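Local coordinates for protein multisubunit Na+/H+ antiporter, D subunit (Anoxybacillus flavithermus, PDB 6Z16) that probably moves ions across the cell membrane as the D subunit of a multisubunit Na+/H+ antiporter related to the membrane arm of complex I, at residues 4-12 against 39-50; 70-81 against 124-132. All blocks are in the same frame, centred on the assembly; numbering follows the deposited sequence.

Interaction 1: residues 4-12 against 39-50; sequences LLLLPIVIP and GLVVASGALLHR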
loop_
_atom_site.group_PDB
_atom_site.type_symbol
_atom_site.label_atom_id
_atom_site.label_comp_id
_atom_site.label_asym_id
_atom_site.label_seq_id
_atom_site.Cartn_x
_atom_site.Cartn_y
_atom_site.Cartn_z
ATOM N N LEU D 4 -37.874 2.011 36.054
ATOM C CA LEU D 4 -37.898 2.330 37.482
ATOM C C LEU D 4 -37.504 1.133 38.331
ATOM O O LEU D 4 -36.834 1.288 39.360
ATOM C CB LEU D 4 -39.297 2.811 37.864
ATOM C CG LEU D 4 -39.634 3.191 39.305
ATOM C CD1 LEU D 4 -38.849 4.388 39.772
ATOM C CD2 LEU D 4 -41.113 3.461 39.406
ATOM N N LEU D 5 -37.860 -0.064 37.862
ATOM C CA LEU D 5 -37.507 -1.315 38.514
ATOM C C LEU D 5 -35.997 -1.506 38.609
ATOM O O LEU D 5 -35.518 -2.160 39.541
ATOM C CB LEU D 5 -38.154 -2.454 37.729
ATOM C CG LEU D 5 -38.434 -3.827 38.310
ATOM C CD1 LEU D 5 -39.555 -4.422 37.498
ATOM C CD2 LEU D 5 -37.237 -4.724 38.284
ATOM N N LEU D 6 -35.230 -0.950 37.670
ATOM C CA LEU D 6 -33.782 -1.068 37.763
ATOM C C LEU D 6 -33.143 -0.022 38.648
ATOM O O LEU D 6 -31.948 -0.141 38.929
ATOM C CB LEU D 6 -33.114 -0.973 36.401
ATOM C CG LEU D 6 -32.929 -2.284 35.662
ATOM C CD1 LEU D 6 -34.176 -2.676 34.944
ATOM C CD2 LEU D 6 -31.766 -2.172 34.734
ATOM N N LEU D 7 -33.884 1.000 39.065
ATOM C CA LEU D 7 -33.281 2.027 39.906
ATOM C C LEU D 7 -32.803 1.555 41.285
ATOM O O LEU D 7 -31.849 2.166 41.792
ATOM C CB LEU D 7 -34.247 3.213 40.030
ATOM C CG LEU D 7 -34.338 3.977 38.708
ATOM C CD1 LEU D 7 -35.355 5.085 38.768
ATOM C CD2 LEU D 7 -32.986 4.545 38.350
ATOM N N PRO D 8 -33.360 0.524 41.933
ATOM C CA PRO D 8 -32.623 -0.070 43.060
ATOM C C PRO D 8 -31.332 -0.784 42.684
ATOM O O PRO D 8 -30.486 -0.976 43.564
ATOM C CB PRO D 8 -33.634 -1.044 43.665
ATOM C CG PRO D 8 -34.692 -1.211 42.661
ATOM C CD PRO D 8 -34.774 0.106 41.990
ATOM N N ILE D 9 -31.142 -1.178 41.430
ATOM C CA ILE D 9 -29.943 -1.895 41.019
ATOM C C ILE D 9 -28.912 -0.960 40.397
ATOM O O ILE D 9 -27.727 -1.033 40.724
ATOM C CB ILE D 9 -30.322 -3.032 40.046
ATOM C CG1 ILE D 9 -31.328 -3.976 40.700
ATOM C CG2 ILE D 9 -29.102 -3.818 39.643
ATOM C CD1 ILE D 9 -31.954 -4.959 39.744
ATOM N N VAL D 10 -29.362 -0.054 39.527
ATOM C CA VAL D 10 -28.462 0.793 38.747
ATOM C C VAL D 10 -27.834 1.882 39.614
ATOM O O VAL D 10 -26.639 2.175 39.485
ATOM C CB VAL D 10 -29.229 1.374 37.543
ATOM C CG1 VAL D 10 -28.417 2.412 36.807
ATOM C CG2 VAL D 10 -29.600 0.265 36.588
ATOM N N ILE D 11 -28.618 2.472 40.527
ATOM C CA ILE D 11 -28.129 3.608 41.323
ATOM C C ILE D 11 -26.947 3.275 42.237
ATOM O O ILE D 11 -25.976 4.049 42.249
ATOM C CB ILE D 11 -29.302 4.270 42.072
ATOM C CG1 ILE D 11 -30.244 4.960 41.090
ATOM C CG2 ILE D 11 -28.826 5.262 43.121
ATOM C CD1 ILE D 11 -31.510 5.461 41.727
ATOM N N PRO D 12 -26.934 2.163 42.999
ATOM C CA PRO D 12 -25.712 1.888 43.773
ATOM C C PRO D 12 -24.544 1.476 42.902
ATOM O O PRO D 12 -23.407 1.878 43.192
ATOM C CB PRO D 12 -26.134 0.755 44.716
ATOM C CG PRO D 12 -27.573 0.789 44.744
ATOM C CD PRO D 12 -27.978 1.191 43.385
ATOM N N GLY D 39 -30.979 8.914 47.508
ATOM C CA GLY D 39 -31.680 8.708 46.249
ATOM C C GLY D 39 -32.165 7.284 46.050
ATOM O O GLY D 39 -33.214 7.060 45.439
ATOM N N LEU D 40 -31.425 6.310 46.586
ATOM C CA LEU D 40 -31.861 4.916 46.571
ATOM C C LEU D 40 -33.134 4.715 47.382
ATOM O O LEU D 40 -34.044 3.996 46.951
ATOM C CB LEU D 40 -30.741 4.029 47.110
ATOM C CG LEU D 40 -30.976 2.529 47.207
ATOM C CD1 LEU D 40 -31.196 1.967 45.837
ATOM C CD2 LEU D 40 -29.800 1.863 47.884
ATOM N N VAL D 41 -33.206 5.340 48.565
ATOM C CA VAL D 41 -34.404 5.248 49.405
ATOM C C VAL D 41 -35.607 5.871 48.700
ATOM O O VAL D 41 -36.709 5.299 48.694
ATOM C CB VAL D 41 -34.149 5.903 50.775
ATOM C CG1 VAL D 41 -35.405 5.900 51.614
ATOM C CG2 VAL D 41 -33.047 5.186 51.508
ATOM N N VAL D 42 -35.402 7.027 48.058
ATOM C CA VAL D 42 -36.499 7.702 47.362
ATOM C C VAL D 42 -36.971 6.884 46.157
ATOM O O VAL D 42 -38.180 6.743 45.919
ATOM C CB VAL D 42 -36.069 9.126 46.966
ATOM C CG1 VAL D 42 -37.143 9.819 46.152
ATOM C CG2 VAL D 42 -35.772 9.941 48.204
ATOM N N ALA D 43 -36.034 6.281 45.419
ATOM C CA ALA D 43 -36.400 5.472 44.258
ATOM C C ALA D 43 -37.101 4.181 44.656
ATOM O O ALA D 43 -38.020 3.733 43.958
ATOM C CB ALA D 43 -35.158 5.160 43.429
ATOM N N SER D 44 -36.704 3.582 45.781
ATOM C CA SER D 44 -37.369 2.373 46.251
ATOM C C SER D 44 -38.776 2.668 46.755
ATOM O O SER D 44 -39.694 1.864 46.547
ATOM C CB SER D 44 -36.525 1.713 47.332
ATOM O OG SER D 44 -36.370 2.574 48.436
ATOM N N GLY D 45 -38.969 3.824 47.402
ATOM C CA GLY D 45 -40.316 4.231 47.777
ATOM C C GLY D 45 -41.210 4.487 46.577
ATOM O O GLY D 45 -42.394 4.126 46.581
ATOM N N ALA D 46 -40.648 5.088 45.527
ATOM C CA ALA D 46 -41.407 5.295 44.299
ATOM C C ALA D 46 -41.746 3.974 43.619
ATOM O O ALA D 46 -42.835 3.826 43.051
ATOM C CB ALA D 46 -40.629 6.200 43.351
ATOM N N LEU D 47 -40.840 2.994 43.691
ATOM C CA LEU D 47 -41.130 1.672 43.136
ATOM C C LEU D 47 -42.231 0.967 43.915
ATOM O O LEU D 47 -43.081 0.289 43.323
ATOM C CB LEU D 47 -39.862 0.819 43.113
ATOM C CG LEU D 47 -40.029 -0.603 42.579
ATOM C CD1 LEU D 47 -40.524 -0.583 41.149
ATOM C CD2 LEU D 47 -38.741 -1.374 42.694
ATOM N N LEU D 48 -42.236 1.124 45.242
ATOM C CA LEU D 48 -43.278 0.503 46.057
ATOM C C LEU D 48 -44.648 1.125 45.791
ATOM O O LEU D 48 -45.651 0.406 45.699
ATOM C CB LEU D 48 -42.903 0.595 47.533
ATOM C CG LEU D 48 -43.866 -0.057 48.519
ATOM C CD1 LEU D 48 -44.052 -1.526 48.222
ATOM C CD2 LEU D 48 -43.342 0.122 49.912
ATOM N N HIS D 49 -44.708 2.450 45.615
ATOM C CA HIS D 49 -45.974 3.058 45.210
ATOM C C HIS D 49 -46.383 2.641 43.802
ATOM O O HIS D 49 -47.582 2.490 43.526
ATOM C CB HIS D 49 -45.906 4.581 45.297
ATOM C CG HIS D 49 -47.187 5.258 44.917
ATOM N ND1 HIS D 49 -47.455 5.683 43.633
ATOM C CD2 HIS D 49 -48.295 5.538 45.641
ATOM C CE1 HIS D 49 -48.659 6.222 43.591
ATOM N NE2 HIS D 49 -49.192 6.142 44.794
ATOM N N ARG D 50 -45.408 2.435 42.913
ATOM C CA ARG D 50 -45.709 2.003 41.553
ATOM C C ARG D 50 -46.308 0.604 41.532
ATOM O O ARG D 50 -47.302 0.360 40.841
ATOM C CB ARG D 50 -44.439 2.065 40.710
ATOM C CG ARG D 50 -44.610 1.667 39.265
ATOM C CD ARG D 50 -45.498 2.629 38.519
ATOM N NE ARG D 50 -45.556 2.300 37.101
ATOM C CZ ARG D 50 -46.398 2.852 36.239
ATOM N NH1 ARG D 50 -47.270 3.761 36.648
ATOM N NH2 ARG D 50 -46.373 2.489 34.966
#
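A43 of helix 39-50 meets L7 and I11 of segment 4-12 in the middle of an antiparallel transmembrane helix pair. The short axes of helices 7-12 and 39-50 run at 167° to one another and come within 9.4 Å, and the segments bury 477 Å² between them. Across this interface the side chains meet by apolar contact. At its centre the small methyl of A43 is shared: its CB lies 4.0 Å from L7 CB and also 4.0 Å from I11 CD1.

A second group of contacts involves prolines. L40 has CG anti to its backbone N (chi1 179°), and its isobutyl group reaches the backbone of P8, with L40 CD1 3.7 Å from P8 CA. Both methyls of L40 also touch CG of the P12 ring, the two side chains crossing at about a right angle. Two turns farther along, L47 is forked in the same way: CD1 rests against the backbone at L5 CA (4.1 Å), while CD2 meets P8 CG at 4.1 Å.

Outside the pair, helix 76-99 touches P8 and L40, and helix 109-124 covers P12, so two further helices border the interface. L6, which points away from helix 39-50, packs on F791 of a neighbouring antiporter subunit. The last group lies near the start of segment 4-12, where L4 points toward helix 39-50. Its CD2 reaches the aliphatic base of R50, 3.8 Å from R50 CB and 3.9 Å from R50 CG.

Interaction 2: residues 70-81 against 124-132; sequences ITLVSDSLSALL and FTTGDLFNL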
loop_
_atom_site.group_PDB
_atom_site.type_symbol
_atom_site.label_atom_id
_atom_site.label_comp_id
_atom_site.label_asym_id
_atom_site.label_seq_id
_atom_site.Cartn_x
_atom_site.Cartn_y
_atom_site.Cartn_z
ATOM N N ILE D 70 -33.392 -12.322 29.898
ATOM C CA ILE D 70 -33.486 -12.104 31.334
ATOM C C ILE D 70 -34.661 -11.179 31.614
ATOM O O ILE D 70 -34.789 -10.118 30.996
ATOM C CB ILE D 70 -32.170 -11.535 31.884
ATOM C CG1 ILE D 70 -31.048 -12.553 31.689
ATOM C CG2 ILE D 70 -32.309 -11.181 33.338
ATOM C CD1 ILE D 70 -29.688 -12.062 32.060
ATOM N N THR D 71 -35.543 -11.593 32.521
ATOM C CA THR D 71 -36.687 -10.792 32.935
ATOM C C THR D 71 -36.535 -10.436 34.404
ATOM O O THR D 71 -36.231 -11.303 35.225
ATOM C CB THR D 71 -38.003 -11.534 32.736
ATOM O OG1 THR D 71 -38.051 -12.646 33.631
ATOM C CG2 THR D 71 -38.104 -12.045 31.322
ATOM N N LEU D 72 -36.745 -9.170 34.729
ATOM C CA LEU D 72 -36.736 -8.706 36.103
ATOM C C LEU D 72 -38.167 -8.450 36.544
ATOM O O LEU D 72 -38.920 -7.763 35.851
ATOM C CB LEU D 72 -35.905 -7.438 36.238
ATOM C CG LEU D 72 -34.414 -7.565 35.995
ATOM C CD1 LEU D 72 -33.796 -6.202 36.087
ATOM C CD2 LEU D 72 -33.797 -8.495 37.002
ATOM N N VAL D 73 -38.548 -9.016 37.683
ATOM C CA VAL D 73 -39.915 -8.935 38.177
ATOM C C VAL D 73 -39.891 -8.321 39.564
ATOM O O VAL D 73 -39.182 -8.809 40.452
ATOM C CB VAL D 73 -40.598 -10.313 38.208
ATOM C CG1 VAL D 73 -41.994 -10.185 38.744
ATOM C CG2 VAL D 73 -40.628 -10.918 36.839
ATOM N N SER D 74 -40.653 -7.249 39.747
ATOM C CA SER D 74 -40.892 -6.664 41.056
ATOM C C SER D 74 -42.369 -6.828 41.376
ATOM O O SER D 74 -43.228 -6.224 40.720
ATOM C CB SER D 74 -40.479 -5.198 41.099
ATOM O OG SER D 74 -40.688 -4.666 42.390
ATOM N N ASP D 75 -42.654 -7.696 42.339
ATOM C CA ASP D 75 -43.942 -7.765 43.002
ATOM C C ASP D 75 -43.860 -6.943 44.285
ATOM O O ASP D 75 -42.888 -6.220 44.516
ATOM C CB ASP D 75 -44.339 -9.219 43.244
ATOM C CG ASP D 75 -43.247 -10.022 43.917
ATOM O OD1 ASP D 75 -42.123 -9.504 44.074
ATOM O OD2 ASP D 75 -43.517 -11.179 44.299
ATOM N N SER D 76 -44.876 -7.042 45.139
ATOM C CA SER D 76 -44.921 -6.158 46.293
ATOM C C SER D 76 -43.955 -6.589 47.387
ATOM O O SER D 76 -43.400 -5.731 48.085
ATOM C CB SER D 76 -46.344 -6.078 46.830
ATOM O OG SER D 76 -46.419 -5.164 47.903
ATOM N N LEU D 77 -43.708 -7.893 47.517
ATOM C CA LEU D 77 -42.771 -8.383 48.525
ATOM C C LEU D 77 -41.341 -7.964 48.218
ATOM O O LEU D 77 -40.601 -7.551 49.122
ATOM C CB LEU D 77 -42.871 -9.901 48.632
ATOM C CG LEU D 77 -41.886 -10.570 49.590
ATOM C CD1 LEU D 77 -42.042 -10.054 51.010
ATOM C CD2 LEU D 77 -42.077 -12.063 49.534
ATOM N N SER D 78 -40.941 -8.043 46.948
ATOM C CA SER D 78 -39.595 -7.633 46.570
ATOM C C SER D 78 -39.396 -6.132 46.723
ATOM O O SER D 78 -38.315 -5.696 47.126
ATOM C CB SER D 78 -39.306 -8.077 45.142
ATOM O OG SER D 78 -40.189 -7.452 44.239
ATOM N N ALA D 79 -40.437 -5.335 46.461
ATOM C CA ALA D 79 -40.341 -3.892 46.653
ATOM C C ALA D 79 -40.236 -3.532 48.130
ATOM O O ALA D 79 -39.476 -2.623 48.499
ATOM C CB ALA D 79 -41.542 -3.203 46.017
ATOM N N LEU D 80 -40.980 -4.245 48.986
ATOM C CA LEU D 80 -40.854 -4.051 50.429
ATOM C C LEU D 80 -39.463 -4.413 50.927
ATOM O O LEU D 80 -38.891 -3.703 51.764
ATOM C CB LEU D 80 -41.908 -4.881 51.160
ATOM C CG LEU D 80 -43.355 -4.415 51.078
ATOM C CD1 LEU D 80 -44.276 -5.488 51.596
ATOM C CD2 LEU D 80 -43.518 -3.156 51.885
ATOM N N LEU D 81 -38.896 -5.504 50.408
ATOM C CA LEU D 81 -37.552 -5.907 50.812
ATOM C C LEU D 81 -36.491 -4.935 50.318
ATOM O O LEU D 81 -35.502 -4.692 51.020
ATOM C CB LEU D 81 -37.271 -7.318 50.311
ATOM C CG LEU D 81 -38.058 -8.382 51.063
ATOM C CD1 LEU D 81 -38.033 -9.704 50.346
ATOM C CD2 LEU D 81 -37.467 -8.527 52.440
ATOM N N PHE D 124 -33.129 -9.591 45.378
ATOM C CA PHE D 124 -34.561 -9.552 45.682
ATOM C C PHE D 124 -35.416 -9.373 44.434
ATOM O O PHE D 124 -36.572 -9.802 44.422
ATOM C CB PHE D 124 -34.907 -8.457 46.692
ATOM C CG PHE D 124 -34.360 -8.701 48.060
ATOM C CD1 PHE D 124 -34.763 -9.801 48.788
ATOM C CD2 PHE D 124 -33.510 -7.789 48.651
ATOM C CE1 PHE D 124 -34.267 -10.026 50.052
ATOM C CE2 PHE D 124 -33.011 -8.002 49.920
ATOM C CZ PHE D 124 -33.391 -9.119 50.623
ATOM N N THR D 125 -34.896 -8.753 43.381
ATOM C CA THR D 125 -35.650 -8.642 42.133
ATOM C C THR D 125 -34.874 -9.292 40.988
ATOM O O THR D 125 -33.946 -8.712 40.419
ATOM C CB THR D 125 -36.057 -7.188 41.831
ATOM O OG1 THR D 125 -36.655 -7.113 40.531
ATOM C CG2 THR D 125 -34.928 -6.155 41.995
ATOM N N THR D 126 -35.257 -10.525 40.670
ATOM C CA THR D 126 -34.788 -11.224 39.486
ATOM C C THR D 126 -35.817 -12.282 39.133
ATOM O O THR D 126 -36.627 -12.691 39.967
ATOM C CB THR D 126 -33.404 -11.853 39.684
ATOM O OG1 THR D 126 -32.949 -12.396 38.442
ATOM C CG2 THR D 126 -33.447 -12.949 40.725
ATOM N N GLY D 127 -35.789 -12.700 37.880
ATOM C CA GLY D 127 -36.724 -13.702 37.423
ATOM C C GLY D 127 -36.032 -14.906 36.831
ATOM O O GLY D 127 -36.674 -15.729 36.182
ATOM N N ASP D 128 -34.721 -15.019 37.045
ATOM C CA ASP D 128 -33.938 -16.147 36.568
ATOM C C ASP D 128 -33.186 -16.780 37.725
ATOM O O ASP D 128 -32.786 -16.099 38.670
ATOM C CB ASP D 128 -32.914 -15.740 35.520
ATOM C CG ASP D 128 -33.542 -15.164 34.290
ATOM O OD1 ASP D 128 -34.725 -15.415 34.033
ATOM O OD2 ASP D 128 -32.834 -14.477 33.551
ATOM N N LEU D 129 -32.966 -18.090 37.624
ATOM C CA LEU D 129 -32.193 -18.785 38.645
ATOM C C LEU D 129 -30.706 -18.496 38.528
ATOM O O LEU D 129 -30.027 -18.301 39.539
ATOM C CB LEU D 129 -32.437 -20.287 38.557
ATOM C CG LEU D 129 -33.791 -20.780 39.039
ATOM C CD1 LEU D 129 -33.932 -22.231 38.704
ATOM C CD2 LEU D 129 -33.880 -20.587 40.534
ATOM N N PHE D 130 -30.184 -18.467 37.307
ATOM C CA PHE D 130 -28.752 -18.281 37.142
ATOM C C PHE D 130 -28.358 -16.822 37.315
ATOM O O PHE D 130 -27.246 -16.524 37.767
ATOM C CB PHE D 130 -28.323 -18.810 35.778
ATOM C CG PHE D 130 -26.852 -18.932 35.628
ATOM C CD1 PHE D 130 -26.179 -19.995 36.204
ATOM C CD2 PHE D 130 -26.134 -17.975 34.945
ATOM C CE1 PHE D 130 -24.827 -20.108 36.081
ATOM C CE2 PHE D 130 -24.791 -18.089 34.813
ATOM C CZ PHE D 130 -24.126 -19.148 35.389
ATOM N N ASN D 131 -29.265 -15.899 36.999
ATOM C CA ASN D 131 -29.027 -14.503 37.345
ATOM C C ASN D 131 -29.015 -14.325 38.859
ATOM O O ASN D 131 -28.212 -13.553 39.394
ATOM C CB ASN D 131 -30.089 -13.623 36.699
ATOM C CG ASN D 131 -29.692 -12.177 36.657
ATOM O OD1 ASN D 131 -28.567 -11.814 37.006
ATOM N ND2 ASN D 131 -30.613 -11.329 36.246
ATOM N N LEU D 132 -29.885 -15.059 39.556
ATOM C CA LEU D 132 -29.893 -15.066 41.014
ATOM C C LEU D 132 -28.598 -15.636 41.574
ATOM O O LEU D 132 -28.093 -15.157 42.595
ATOM C CB LEU D 132 -31.103 -15.855 41.508
ATOM C CG LEU D 132 -31.279 -16.071 43.007
ATOM C CD1 LEU D 132 -31.361 -14.766 43.754
ATOM C CD2 LEU D 132 -32.507 -16.904 43.259
#
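T125 fastens the connection between two helices to strand 71-74: its OG1 donates to V73 O at 3.0 Å. The hydroxyl approaches from above the carbonyl plane, 72° out of it, so it does not use a lone pair direction. A chi1 of 173° carries OG1 away from the backbone N of T125 and toward the strand.

One residue earlier in the segment, F124 offers one ring face to L81. L81 CB sits 3.9 Å from the ring centroid and 11° off the normal, a CH-pi contact, while L81 CD1 reaches F124 CD1 at 3.6 Å. With an alanine in place of F124, L81 would probably lose the ring face it rests on, leaving a gap between helix 76-99 and the end of helix 109-124. From the strand, L72 CD2 approaches T125 O at 3.4 Å. Farther along, I70 CG2 packs against N131 ND2 at 3.4 Å. G127 lies against the strand next to T71.

In the next shell, strand 71-74 pairs with strand 57-60 through L72 with L59 and S74 with Q57. D75, the N-cap of helix 76-81, accepts a weak capping bond from S78 N at its OD1, and its OD2 forms a salt bridge with R258. I70, L72 and N131 also pack on F791 of a neighbouring antiporter subunit. The whole is a two-stranded antiparallel hairpin laid against a helix-loop-helix connection, at the ends of transmembrane helices in an Mrp antiporter subunit.

How the interactions relate
Interaction 1 comes first along the chain and is complete before interaction 2 begins; their centres lie 13 Å apart, on the same side of the chain's centre. The N-terminal segment joins them directly: L5 CD2 touches T125 OG1 at 3.3 Å and L72 CB at 3.6 Å, and L6 CD1 meets L72 CD1 at 3.7 Å. Helix 26-53 provides a second link, since L47 packs on S74 and L48 on A79 and L80. The antiparallel pair of interaction 1 is thus built onto the hairpin and helix ends of interaction 2. F791 of a neighbouring subunit packs on L6 of segment 4-12 and on I70, L72 and N131 of interaction 2, so this corner of the chain borders another subunit.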